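Local structure of beta-hydroxyacid dehydrogenase, 3-hydroxyisobutyrate dehydrogenase (Saccharomonospora xinjiangensis XJ-54, 6GRL) at residues A76-V81 against G103-N108; T24-G29 against T47-T52; G29-A34 against G138-V143. The protein acts as an S-selective imine reductase associated with reductive amination, and probably draws its hydride from NADPH. One frame throughout, in Å; residues are numbered along the deposited sequence. Where two conformers were deposited one is given.

Contact 1 of 3, residues A76-V81 against G103-N108; sequences ASRFVV and GKVLVN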
loop_
_atom_site.group_PDB
_atom_site.type_symbol
_atom_site.label_atom_id
_atom_site.label_comp_id
_atom_site.label_asym_id
_atom_site.label_seq_id
_atom_site.Cartn_x
_atom_site.Cartn_y
_atom_site.Cartn_z
ATOM N N ALA A 76 27.407 -11.436 -1.120
ATOM C CA ALA A 76 27.257 -12.286 -2.292
ATOM C C ALA A 76 26.742 -11.543 -3.518
ATOM O O ALA A 76 26.922 -12.036 -4.636
ATOM C CB ALA A 76 26.314 -13.448 -1.975
ATOM N N SER A 77 26.111 -10.381 -3.350
ATOM C CA SER A 77 25.467 -9.705 -4.469
ATOM C C SER A 77 25.513 -8.199 -4.266
ATOM O O SER A 77 25.656 -7.706 -3.144
ATOM C CB SER A 77 24.008 -10.154 -4.641
ATOM O OG SER A 77 23.785 -11.446 -4.103
ATOM N N ARG A 78 25.367 -7.472 -5.377
ATOM C CA ARG A 78 25.204 -6.025 -5.327
ATOM C C ARG A 78 23.760 -5.637 -5.034
ATOM O O ARG A 78 23.510 -4.583 -4.442
ATOM C CB ARG A 78 25.658 -5.401 -6.652
ATOM C CG ARG A 78 25.341 -3.919 -6.797
ATOM C CD ARG A 78 25.803 -3.376 -8.137
ATOM N NE ARG A 78 25.661 -1.925 -8.209
ATOM C CZ ARG A 78 24.699 -1.296 -8.878
ATOM N NH1 ARG A 78 23.785 -1.989 -9.543
ATOM N NH2 ARG A 78 24.654 0.029 -8.883
ATOM N N PHE A 79 22.810 -6.483 -5.425
ATOM C CA PHE A 79 21.382 -6.218 -5.297
ATOM C C PHE A 79 20.863 -6.963 -4.069
ATOM O O PHE A 79 20.863 -8.198 -4.043
ATOM C CB PHE A 79 20.663 -6.665 -6.568
ATOM C CG PHE A 79 19.269 -6.131 -6.714
ATOM C CD1 PHE A 79 19.051 -4.815 -7.087
ATOM C CD2 PHE A 79 18.176 -6.955 -6.508
ATOM C CE1 PHE A 79 17.765 -4.328 -7.235
ATOM C CE2 PHE A 79 16.889 -6.474 -6.656
ATOM C CZ PHE A 79 16.684 -5.158 -7.019
ATOM N N VAL A 80 20.421 -6.218 -3.058
ATOM C CA VAL A 80 19.989 -6.789 -1.783
ATOM C C VAL A 80 18.526 -6.429 -1.563
ATOM O O VAL A 80 18.177 -5.244 -1.504
ATOM C CB VAL A 80 20.848 -6.295 -0.610
ATOM C CG1 VAL A 80 20.355 -6.892 0.702
ATOM C CG2 VAL A 80 22.312 -6.634 -0.838
ATOM N N VAL A 81 17.681 -7.448 -1.423
ATOM C CA VAL A 81 16.250 -7.277 -1.192
ATOM C C VAL A 81 15.948 -7.667 0.248
ATOM O O VAL A 81 16.321 -8.759 0.692
ATOM C CB VAL A 81 15.419 -8.116 -2.177
ATOM C CG1 VAL A 81 13.933 -7.909 -1.928
ATOM C CG2 VAL A 81 15.783 -7.764 -3.608
ATOM N N GLY A 103 28.272 0.945 -3.089
ATOM C CA GLY A 103 27.997 0.502 -4.438
ATOM C C GLY A 103 26.862 -0.487 -4.569
ATOM O O GLY A 103 26.551 -0.897 -5.694
ATOM N N LYS A 104 26.236 -0.884 -3.467
ATOM C CA LYS A 104 25.125 -1.818 -3.516
ATOM C C LYS A 104 23.803 -1.072 -3.683
ATOM O O LYS A 104 23.718 0.151 -3.547
ATOM C CB LYS A 104 25.092 -2.683 -2.254
ATOM C CG LYS A 104 26.293 -3.607 -2.100
ATOM C CD LYS A 104 26.104 -4.561 -0.931
ATOM C CE LYS A 104 27.380 -5.327 -0.614
ATOM N NZ LYS A 104 27.724 -6.334 -1.660
ATOM N N VAL A 105 22.759 -1.834 -3.994
ATOM C CA VAL A 105 21.399 -1.326 -4.106
ATOM C C VAL A 105 20.552 -2.100 -3.110
ATOM O O VAL A 105 20.462 -3.330 -3.193
ATOM C CB VAL A 105 20.849 -1.473 -5.532
ATOM C CG1 VAL A 105 19.384 -1.063 -5.582
ATOM C CG2 VAL A 105 21.679 -0.656 -6.515
ATOM N N LEU A 106 19.951 -1.388 -2.160
ATOM C CA LEU A 106 19.115 -2.000 -1.135
ATOM C C LEU A 106 17.654 -1.737 -1.477
ATOM O O LEU A 106 17.237 -0.579 -1.578
ATOM C CB LEU A 106 19.448 -1.447 0.251
ATOM C CG LEU A 106 20.920 -1.412 0.668
ATOM C CD1 LEU A 106 21.047 -0.938 2.110
ATOM C CD2 LEU A 106 21.578 -2.771 0.484
ATOM N N VAL A 107 16.888 -2.805 -1.660
ATOM C CA VAL A 107 15.466 -2.718 -1.971
ATOM C C VAL A 107 14.706 -3.275 -0.777
ATOM O O VAL A 107 14.701 -4.489 -0.541
ATOM C CB VAL A 107 15.114 -3.472 -3.259
ATOM C CG1 VAL A 107 13.622 -3.360 -3.547
ATOM C CG2 VAL A 107 15.921 -2.929 -4.423
ATOM N N ASN A 108 14.056 -2.392 -0.025
ATOM C CA ASN A 108 13.327 -2.771 1.180
ATOM C C ASN A 108 11.854 -2.947 0.828
ATOM O O ASN A 108 11.176 -1.984 0.454
ATOM C CB ASN A 108 13.509 -1.725 2.278
ATOM C CG ASN A 108 12.865 -2.135 3.590
ATOM O OD1 ASN A 108 12.487 -3.293 3.778
ATOM N ND2 ASN A 108 12.738 -1.184 4.506
#

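Contact 2 of 3, residues T24-G29 against T47-T52; sequences TVLGLG and TVWNRT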
loop_
_atom_site.group_PDB
_atom_site.type_symbol
_atom_site.label_atom_id
_atom_site.label_comp_id
_atom_site.label_asym_id
_atom_site.label_seq_id
_atom_site.Cartn_x
_atom_site.Cartn_y
_atom_site.Cartn_z
ATOM N N THR A 24 20.495 -10.982 -3.408
ATOM C CA THR A 24 20.441 -11.454 -2.033
ATOM C C THR A 24 19.068 -11.126 -1.462
ATOM O O THR A 24 18.580 -10.004 -1.631
ATOM C CB THR A 24 21.536 -10.811 -1.181
ATOM O OG1 THR A 24 22.812 -11.336 -1.566
ATOM C CG2 THR A 24 21.302 -11.091 0.303
ATOM N N VAL A 25 18.444 -12.102 -0.807
ATOM C CA VAL A 25 17.159 -11.912 -0.142
ATOM C C VAL A 25 17.363 -12.137 1.349
ATOM O O VAL A 25 17.776 -13.226 1.766
ATOM C CB VAL A 25 16.075 -12.852 -0.691
ATOM C CG1 VAL A 25 14.767 -12.643 0.060
ATOM C CG2 VAL A 25 15.879 -12.623 -2.179
ATOM N N LEU A 26 17.075 -11.111 2.148
ATOM C CA LEU A 26 17.125 -11.204 3.603
ATOM C C LEU A 26 15.701 -11.356 4.123
ATOM O O LEU A 26 14.889 -10.432 4.010
ATOM C CB LEU A 26 17.789 -9.971 4.210
ATOM C CG LEU A 26 19.212 -9.650 3.766
ATOM C CD1 LEU A 26 19.701 -8.385 4.449
ATOM C CD2 LEU A 26 20.137 -10.819 4.067
ATOM N N GLY A 27 15.404 -12.518 4.697
ATOM C CA GLY A 27 14.083 -12.785 5.227
ATOM C C GLY A 27 13.340 -13.827 4.421
ATOM O O GLY A 27 13.069 -13.624 3.233
ATOM N N LEU A 28 13.003 -14.948 5.052
ATOM C CA LEU A 28 12.352 -16.057 4.369
ATOM C C LEU A 28 11.038 -16.427 5.042
ATOM O O LEU A 28 10.718 -17.606 5.222
ATOM C CB LEU A 28 13.281 -17.263 4.287
ATOM C CG LEU A 28 14.472 -17.074 3.346
ATOM C CD1 LEU A 28 15.312 -18.333 3.304
ATOM C CD2 LEU A 28 14.014 -16.682 1.944
ATOM N N GLY A 29 10.255 -15.421 5.417
ATOM C CA GLY A 29 8.865 -15.643 5.732
ATOM C C GLY A 29 8.109 -16.037 4.474
ATOM O O GLY A 29 8.686 -16.330 3.426
ATOM N N THR A 47 21.121 -15.641 -3.214
ATOM C CA THR A 47 21.627 -15.970 -1.890
ATOM C C THR A 47 20.597 -15.546 -0.855
ATOM O O THR A 47 20.123 -14.405 -0.877
ATOM C CB THR A 47 22.968 -15.282 -1.625
ATOM O OG1 THR A 47 23.906 -15.670 -2.637
ATOM C CG2 THR A 47 23.507 -15.670 -0.254
ATOM N N VAL A 48 20.243 -16.461 0.042
ATOM C CA VAL A 48 19.170 -16.218 0.997
ATOM C C VAL A 48 19.710 -16.317 2.417
ATOM O O VAL A 48 20.696 -17.012 2.688
ATOM C CB VAL A 48 17.989 -17.195 0.798
ATOM C CG1 VAL A 48 17.387 -17.029 -0.591
ATOM C CG2 VAL A 48 18.432 -18.635 1.028
ATOM N N TRP A 49 19.049 -15.601 3.323
ATOM C CA TRP A 49 19.329 -15.657 4.748
ATOM C C TRP A 49 18.021 -15.505 5.509
ATOM O O TRP A 49 17.117 -14.782 5.081
ATOM C CB TRP A 49 20.318 -14.565 5.186
ATOM C CG TRP A 49 20.525 -14.522 6.673
ATOM C CD1 TRP A 49 21.480 -15.186 7.386
ATOM C CD2 TRP A 49 19.748 -13.788 7.629
ATOM N NE1 TRP A 49 21.349 -14.909 8.725
ATOM C CE2 TRP A 49 20.295 -14.053 8.901
ATOM C CE3 TRP A 49 18.647 -12.931 7.534
ATOM C CZ2 TRP A 49 19.778 -13.494 10.068
ATOM C CZ3 TRP A 49 18.134 -12.377 8.695
ATOM C CH2 TRP A 49 18.700 -12.660 9.943
ATOM N N ASN A 50 17.929 -16.197 6.641
ATOM C CA ASN A 50 16.784 -16.091 7.532
ATOM C C ASN A 50 17.264 -16.264 8.963
ATOM O O ASN A 50 18.200 -17.023 9.228
ATOM C CB ASN A 50 15.714 -17.142 7.216
ATOM C CG ASN A 50 14.360 -16.795 7.809
ATOM O OD1 ASN A 50 13.860 -15.681 7.644
ATOM N ND2 ASN A 50 13.786 -17.736 8.550
ATOM N N ARG A 51 16.608 -15.555 9.888
ATOM C CA ARG A 51 16.943 -15.686 11.304
ATOM C C ARG A 51 16.876 -17.141 11.752
ATOM O O ARG A 51 17.758 -17.622 12.472
ATOM C CB ARG A 51 16.005 -14.819 12.146
ATOM C CG ARG A 51 16.191 -14.978 13.646
ATOM C CD ARG A 51 17.481 -14.328 14.114
ATOM N NE ARG A 51 17.495 -12.892 13.850
ATOM C CZ ARG A 51 18.595 -12.186 13.610
ATOM N NH1 ARG A 51 19.780 -12.781 13.601
ATOM N NH2 ARG A 51 18.511 -10.883 13.378
ATOM N N THR A 52 15.837 -17.857 11.330
ATOM C CA THR A 52 15.763 -19.304 11.497
ATOM C C THR A 52 16.375 -19.940 10.254
ATOM O O THR A 52 15.769 -19.927 9.178
ATOM C CB THR A 52 14.321 -19.759 11.699
ATOM O OG1 THR A 52 13.745 -19.047 12.803
ATOM C CG2 THR A 52 14.270 -21.254 11.987
#

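Contact 3 of 3, residues G29-A34 against G138-V143; sequences GDMGSA and GDPPDV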
loop_
_atom_site.group_PDB
_atom_site.type_symbol
_atom_site.label_atom_id
_atom_site.label_comp_id
_atom_site.label_asym_id
_atom_site.label_seq_id
_atom_site.Cartn_x
_atom_site.Cartn_y
_atom_site.Cartn_z
ATOM N N GLY A 29 10.255 -15.421 5.417
ATOM C CA GLY A 29 8.865 -15.643 5.732
ATOM C C GLY A 29 8.109 -16.037 4.474
ATOM O O GLY A 29 8.686 -16.330 3.426
ATOM N N ASP A 30 6.781 -16.032 4.585
ATOM C CA ASP A 30 5.958 -16.420 3.442
ATOM C C ASP A 30 6.234 -15.528 2.236
ATOM O O ASP A 30 6.457 -16.020 1.124
ATOM C CB ASP A 30 4.476 -16.381 3.819
ATOM C CG ASP A 30 4.077 -17.523 4.733
ATOM O OD1 ASP A 30 4.866 -18.482 4.871
ATOM O OD2 ASP A 30 2.969 -17.468 5.306
ATOM N N MET A 31 6.245 -14.210 2.441
ATOM C CA MET A 31 6.495 -13.298 1.328
ATOM C C MET A 31 7.949 -13.364 0.875
ATOM O O MET A 31 8.232 -13.430 -0.327
ATOM C CB MET A 31 6.111 -11.871 1.720
ATOM C CG MET A 31 6.152 -10.882 0.563
ATOM S SD MET A 31 4.960 -11.253 -0.739
ATOM C CE MET A 31 3.449 -10.631 -0.005
ATOM N N GLY A 32 8.887 -13.342 1.826
ATOM C CA GLY A 32 10.295 -13.383 1.463
ATOM C C GLY A 32 10.674 -14.645 0.711
ATOM O O GLY A 32 11.478 -14.605 -0.224
ATOM N N SER A 33 10.100 -15.784 1.109
ATOM C CA SER A 33 10.356 -17.028 0.391
ATOM C C SER A 33 9.795 -16.974 -1.023
ATOM O O SER A 33 10.429 -17.460 -1.967
ATOM C CB SER A 33 9.764 -18.214 1.154
ATOM O OG SER A 33 10.416 -18.400 2.398
ATOM N N ALA A 34 8.606 -16.387 -1.188
ATOM C CA ALA A 34 8.017 -16.268 -2.518
ATOM C C ALA A 34 8.837 -15.339 -3.403
ATOM O O ALA A 34 8.965 -15.575 -4.610
ATOM C CB ALA A 34 6.574 -15.775 -2.411
ATOM N N GLY A 138 -0.817 -7.886 -2.560
ATOM C CA GLY A 138 -1.070 -9.238 -3.005
ATOM C C GLY A 138 -0.515 -10.258 -2.038
ATOM O O GLY A 138 0.158 -9.936 -1.061
ATOM N N ASP A 139 -0.808 -11.532 -2.338
ATOM C CA ASP A 139 -0.452 -12.668 -1.506
ATOM C C ASP A 139 0.808 -13.350 -2.025
ATOM O O ASP A 139 1.077 -13.339 -3.231
ATOM C CB ASP A 139 -1.602 -13.679 -1.462
ATOM C CG ASP A 139 -2.861 -13.094 -0.859
ATOM O OD1 ASP A 139 -2.744 -12.190 -0.006
ATOM O OD2 ASP A 139 -3.967 -13.533 -1.242
ATOM N N PRO A 140 1.590 -13.944 -1.126
ATOM C CA PRO A 140 2.847 -14.601 -1.526
ATOM C C PRO A 140 2.656 -15.630 -2.631
ATOM O O PRO A 140 3.489 -15.695 -3.547
ATOM C CB PRO A 140 3.332 -15.253 -0.222
ATOM C CG PRO A 140 2.784 -14.369 0.847
ATOM C CD PRO A 140 1.453 -13.864 0.341
ATOM N N PRO A 141 1.600 -16.461 -2.604
ATOM C CA PRO A 141 1.431 -17.423 -3.710
ATOM C C PRO A 141 1.272 -16.775 -5.076
ATOM O O PRO A 141 1.421 -17.469 -6.090
ATOM C CB PRO A 141 0.168 -18.199 -3.313
ATOM C CG PRO A 141 0.118 -18.096 -1.847
ATOM C CD PRO A 141 0.600 -16.711 -1.547
ATOM N N ASP A 142 0.984 -15.476 -5.142
ATOM C CA ASP A 142 0.780 -14.788 -6.408
ATOM C C ASP A 142 1.986 -13.965 -6.840
ATOM O O ASP A 142 1.904 -13.250 -7.845
ATOM C CB ASP A 142 -0.460 -13.894 -6.327
ATOM C CG ASP A 142 -1.738 -14.687 -6.148
ATOM O OD1 ASP A 142 -1.768 -15.868 -6.553
ATOM O OD2 ASP A 142 -2.713 -14.129 -5.604
ATOM N N VAL A 143 3.101 -14.041 -6.107
ATOM C CA VAL A 143 4.294 -13.300 -6.495
ATOM C C VAL A 143 4.786 -13.803 -7.844
ATOM O O VAL A 143 4.795 -15.011 -8.118
ATOM C CB VAL A 143 5.380 -13.422 -5.412
ATOM C CG1 VAL A 143 6.706 -12.850 -5.904
ATOM C CG2 VAL A 143 4.937 -12.716 -4.143
#

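Contact 1 of 3, residues A76-V81 against G103-N108
Phe79 brings the far end of its ring to Val107 and its flank to Val105 on the parallel neighbouring strand. With CG anti to the backbone N (chi1 -165°), the ring reaches across the sheet surface so that CZ lies 3.5 Å from Val107 CG2, while CE1 is 4.0 Å from Val105 CG1; both valine methyls approach the ring obliquely. The other branch of Val105 serves Arg78: its CG2 lies 3.7 Å above one face of the Arg78 guanidinium, offset toward the rim. The extended Arg78 chain also lets NE donate to Gly103 O at 2.9 Å, a clearly bent bond (132° at the hydrogen) whose acceptor is tilted from the guanidinium plane. Lys104 makes the reciprocal reach. Its CB and CG run past Arg78 O, and a final bend in the chain places NZ 2.9 Å from Ser77 O, 40° above the carbonyl plane; Val74 O takes a second bond from the same ammonium. On the sheet face opposite Phe79 and Val105, Val80 and Leu106 lie side by side and point the same way, with Val80 CB 3.8 Å from Leu106 CD2. Between the two strands run nearly straight backbone hydrogen bonds, among them Val107 N to Val80 O at 2.8 Å. Strands 79-82 and 105-108 are joined through helix 87-95 as a beta-alpha-beta unit of the Rossmann-type domain. Helix 156-166 covers the Phe79 and Val105 face, helix 114-126 packs on Leu106, and strand 23-26 flanks strand 79-82 on its other edge.

Contact 2 of 3, residues T24-G29 against T47-T52
Thr24 and Thr47 stand side by side on one sheet face, the Thr24 methyl CG2 resting 3.7 Å from Thr47 O, while Thr24 OG1 bonds to Ser77. Val25 turns to the other face and pairs through its backbone: its N donates to Thr47 O at 2.9 Å, and its O accepts from Trp49 N in a longer bond of 3.1 Å. Leu26 returns to the first face, where CD2 meets Trp49 CB at 3.9 Å, the two side chains passing at a slant. Gly27 N closes the parallel pairing on Trp49 O. Here the strand 23-26 leaves the sheet for helix 30-41, and Gly27, Gly29 and Gly32 fit the GxGxxG turn of a Rossmann beta-alpha-beta unit completed by strand 46-49. Leu28 comes next and is held twice. Its N donates to Asn50 OD1 at 2.8 Å, coming from 55° above the amide carbonyl plane, and its side chain crosses that of Val48 at about a right angle, with Leu28 CD1 3.8 Å from Val48 CB. A chi1 of -162° brings the Asn50 amide to the backbone of this turn, and ND2 fixes its rotation by bonding Thr52 O at 3.0 Å. Gly29 then occupies the N-cap position of helix 30-41.

Contact 3 of 3, residues G29-A34 against G138-V143
The carbonyl oxygen of Pro140 is met by two groups: Val143 N, which donates to it at 3.1 Å within its own loop, and the methyl of Ala34, whose CB presses in from the helix at 3.3 Å. Asp30 O is placed in a similar way: it accepts the helical bond from Ala34 N, and Pro140 CB rests 3.5 Å from it. These two carbonyls are bonded within their own segments, and what passes between helix and loop is apolar contact. Pro140 sits centrally. Its CB and CG lie against the first helical turn, near Asp30 O and Met31 N, and CD meets the Met31 methyl CE. Met31 reaches it by a folded chain: CG is anti to the backbone N, and bends at chi2 (64°) and chi3 (78°) bring the end of the chain close to the loop, crossing the proline at about a right angle. Met31 CE then sits 3.8 Å from Pro140 CD and 3.5 Å from Gly138 O, while SD lies 3.7 Å from Val143 CG2. That valine methyl also meets Ala34 CB at 3.9 Å, and its partner CG1 is near Ala34 O. With an alanine at Met31, the Pro140 ring and the Val143 methyl would probably lose their thioether neighbour, opening a gap between the helix and the start of the loop. Cys83, on another loop, touches Met31 as well. The loop that follows strand 130-137 is thereby packed against the first turn of helix 30-41, where Gly29 at the N-cap and Gly32 in the first turn fit the Rossmann GxGxxG pattern; in such folds this helix start commonly faces the dinucleotide's pyrophosphate, and a similar role is likely here.

How the contacts relate
All three contacts lie in the Rossmann-type domain, which probably binds NADP. Contacts 1 and 2, their centres 13 Å apart, share one sheet, because strands 79-82 and 23-26 are neighbours: Val81 N probably hydrogen-bonds Thr24 O (2.7 Å). Contact 3 is 13 Å from contact 2 and 19 Å from contact 1, centre to centre. It shares Gly29 with contact 2, where strand 23-26 passes into helix 30-41. Along the chain contact 2 closes before contact 1 opens, contact 1 is nested within the span closed by contact 3, and contacts 2 and 3 interleave. Contacts 1 and 2 each close a beta-alpha-beta unit; contact 3 brings a later loop to the glycine-rich turn, probably the nucleotide-binding end.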